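Local coordinates for hypothetical protein HP_0496 (PDB 2PZH) that hydrolyses the thioester bond of acyl-CoAs, acting on long-chain substrates and benzoyl-CoA, and may take part in phospholipid metabolism, at residues E28-E33 with I70-K75. Residues are numbered along the deposited sequence; the frame is centred on the assembly and turned at random.
Sequences ERARSE and IRTQIK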
loop_
_atom_site.group_PDB
_atom_site.type_symbol
_atom_site.label_atom_id
_atom_site.label_comp_id
_atom_site.label_asym_id
_atom_site.label_seq_id
_atom_site.Cartn_x
_atom_site.Cartn_y
_atom_site.Cartn_z
ATOM N N GLU A 28 4.044 -0.372 12.949
ATOM C CA GLU A 28 2.723 -0.864 13.306
ATOM C C GLU A 28 2.767 -2.367 13.478
ATOM O O GLU A 28 2.240 -2.890 14.458
ATOM C CB GLU A 28 1.697 -0.496 12.240
ATOM C CG GLU A 28 0.258 -0.534 12.727
ATOM C CD GLU A 28 -0.219 -1.909 13.123
ATOM O OE1 GLU A 28 -0.720 -2.028 14.262
ATOM O OE2 GLU A 28 -0.128 -2.856 12.300
ATOM N N ARG A 29 3.364 -3.073 12.520
ATOM C CA ARG A 29 3.458 -4.540 12.631
ATOM C C ARG A 29 4.092 -4.922 13.980
ATOM O O ARG A 29 3.578 -5.807 14.692
ATOM C CB ARG A 29 4.293 -5.119 11.488
ATOM C CG ARG A 29 3.709 -4.801 10.124
ATOM C CD ARG A 29 4.562 -5.447 9.053
ATOM N NE ARG A 29 4.266 -4.881 7.741
ATOM C CZ ARG A 29 5.012 -5.104 6.673
ATOM N NH1 ARG A 29 6.084 -5.884 6.776
ATOM N NH2 ARG A 29 4.698 -4.548 5.507
ATOM N N ALA A 30 5.192 -4.254 14.317
ATOM C CA ALA A 30 5.909 -4.525 15.591
ATOM C C ALA A 30 5.007 -4.425 16.824
ATOM O O ALA A 30 5.049 -5.283 17.734
ATOM C CB ALA A 30 7.108 -3.577 15.746
ATOM N N ARG A 31 4.224 -3.354 16.864
ATOM C CA ARG A 31 3.303 -3.106 17.949
ATOM C C ARG A 31 2.236 -4.190 18.015
ATOM O O ARG A 31 2.005 -4.771 19.087
ATOM C CB ARG A 31 2.641 -1.739 17.806
ATOM C CG ARG A 31 3.619 -0.591 17.727
ATOM C CD ARG A 31 2.896 0.728 17.915
ATOM N NE ARG A 31 1.997 1.089 16.825
ATOM C CZ ARG A 31 2.385 1.763 15.740
ATOM N NH1 ARG A 31 3.651 2.108 15.596
ATOM N NH2 ARG A 31 1.511 2.090 14.806
ATOM N N SER A 32 1.605 -4.478 16.876
ATOM C CA SER A 32 0.534 -5.480 16.829
ATOM C C SER A 32 1.052 -6.886 17.164
ATOM O O SER A 32 0.391 -7.654 17.862
ATOM C CB SER A 32 -0.182 -5.476 15.480
ATOM O OG SER A 32 -1.024 -4.330 15.356
ATOM N N GLU A 33 2.242 -7.218 16.693
ATOM C CA GLU A 33 2.777 -8.544 16.966
ATOM C C GLU A 33 2.959 -8.789 18.478
ATOM O O GLU A 33 2.828 -9.916 18.931
ATOM C CB GLU A 33 4.066 -8.790 16.191
ATOM C CG GLU A 33 4.527 -10.255 16.193
ATOM C CD GLU A 33 3.606 -11.200 15.418
ATOM O OE1 GLU A 33 2.779 -10.741 14.595
ATOM O OE2 GLU A 33 3.718 -12.427 15.622
ATOM N N ILE A 70 12.976 -4.053 13.926
ATOM C CA ILE A 70 12.221 -3.019 14.594
ATOM C C ILE A 70 12.344 -3.212 16.104
ATOM O O ILE A 70 11.937 -4.240 16.651
ATOM C CB ILE A 70 10.729 -3.006 14.163
ATOM C CG1 ILE A 70 10.625 -2.827 12.650
ATOM C CG2 ILE A 70 10.040 -1.838 14.766
ATOM C CD1 ILE A 70 10.868 -4.068 11.881
ATOM N N ARG A 71 12.921 -2.213 16.752
ATOM C CA ARG A 71 13.104 -2.206 18.203
ATOM C C ARG A 71 12.110 -1.278 18.911
ATOM O O ARG A 71 12.021 -0.084 18.617
ATOM C CB ARG A 71 14.556 -1.834 18.512
ATOM C CG ARG A 71 15.532 -2.679 17.736
ATOM C CD ARG A 71 16.998 -2.303 17.993
ATOM N NE ARG A 71 17.882 -3.059 17.094
ATOM C CZ ARG A 71 19.169 -2.786 16.894
ATOM N NH1 ARG A 71 19.752 -1.767 17.518
ATOM N NH2 ARG A 71 19.873 -3.533 16.058
ATOM N N THR A 72 11.357 -1.832 19.852
ATOM C CA THR A 72 10.284 -1.083 20.482
ATOM C C THR A 72 10.478 -0.940 22.006
ATOM O O THR A 72 10.815 -1.912 22.681
ATOM C CB THR A 72 8.946 -1.768 20.219
ATOM O OG1 THR A 72 8.751 -1.909 18.803
ATOM C CG2 THR A 72 7.801 -0.961 20.800
ATOM N N GLN A 73 10.248 0.259 22.526
ATOM C CA GLN A 73 10.272 0.469 23.976
ATOM C C GLN A 73 9.154 1.419 24.448
ATOM O O GLN A 73 8.692 2.255 23.694
ATOM C CB GLN A 73 11.653 0.937 24.435
ATOM C CG GLN A 73 12.003 2.378 24.147
ATOM C CD GLN A 73 13.371 2.744 24.706
ATOM O OE1 GLN A 73 14.169 1.861 25.034
ATOM N NE2 GLN A 73 13.640 4.042 24.834
ATOM N N ILE A 74 8.708 1.259 25.688
ATOM C CA ILE A 74 7.721 2.163 26.255
ATOM C C ILE A 74 8.435 3.405 26.796
ATOM O O ILE A 74 9.268 3.310 27.690
ATOM C CB ILE A 74 6.914 1.498 27.404
ATOM C CG1 ILE A 74 6.287 0.169 26.953
ATOM C CG2 ILE A 74 5.861 2.460 27.932
ATOM C CD1 ILE A 74 5.322 0.272 25.790
ATOM N N LYS A 75 8.124 4.564 26.233
ATOM C CA LYS A 75 8.685 5.814 26.693
ATOM C C LYS A 75 7.976 6.154 27.990
ATOM O O LYS A 75 8.613 6.430 29.019
ATOM C CB LYS A 75 8.411 6.915 25.657
ATOM C CG LYS A 75 9.403 8.067 25.629
ATOM C CD LYS A 75 10.687 7.647 24.902
ATOM C CE LYS A 75 11.251 8.751 24.019
ATOM N NZ LYS A 75 11.673 9.929 24.828
#
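Ile70 meets the helix through its CG2 branch, which comes up against the methyl of Ala30, CG2 to CB 3.5 Å. CG2 stands anti to the backbone N (chi1 -57°), which puts this branch, a single methyl, against Ala30, while CG1 lies anti to the carbonyl carbon; the side chain also packs on Met3 and Cys5 of the neighbouring strand. A beta-branched aliphatic residue suits a buried strand position of this kind, and alanine suits the helix, because its single methyl lets the backbones come close, 6.6 Å between CA of Ala30 and CA of Ile70. The pairing belongs to the hot-dog fold, in which helix 22-36 is the sausage and the curved antiparallel sheet the bun. The CB of Arg71 is directed away from the helix, and its guanidinium group forms a salt bridge with Glu69 and a cation-pi contact with Tyr89. At Thr72 the alternation brings the side chain round to the helix again, and OG1 lies 3.9 Å from Ala30 CB. The hydroxyl's polar partner is Gln86 NE2 on strand 81-92; Gln86 OE1 in turn accepts a bond from Arg31 NH1, so one amide links the two segments, between which there is no direct hydrogen bond.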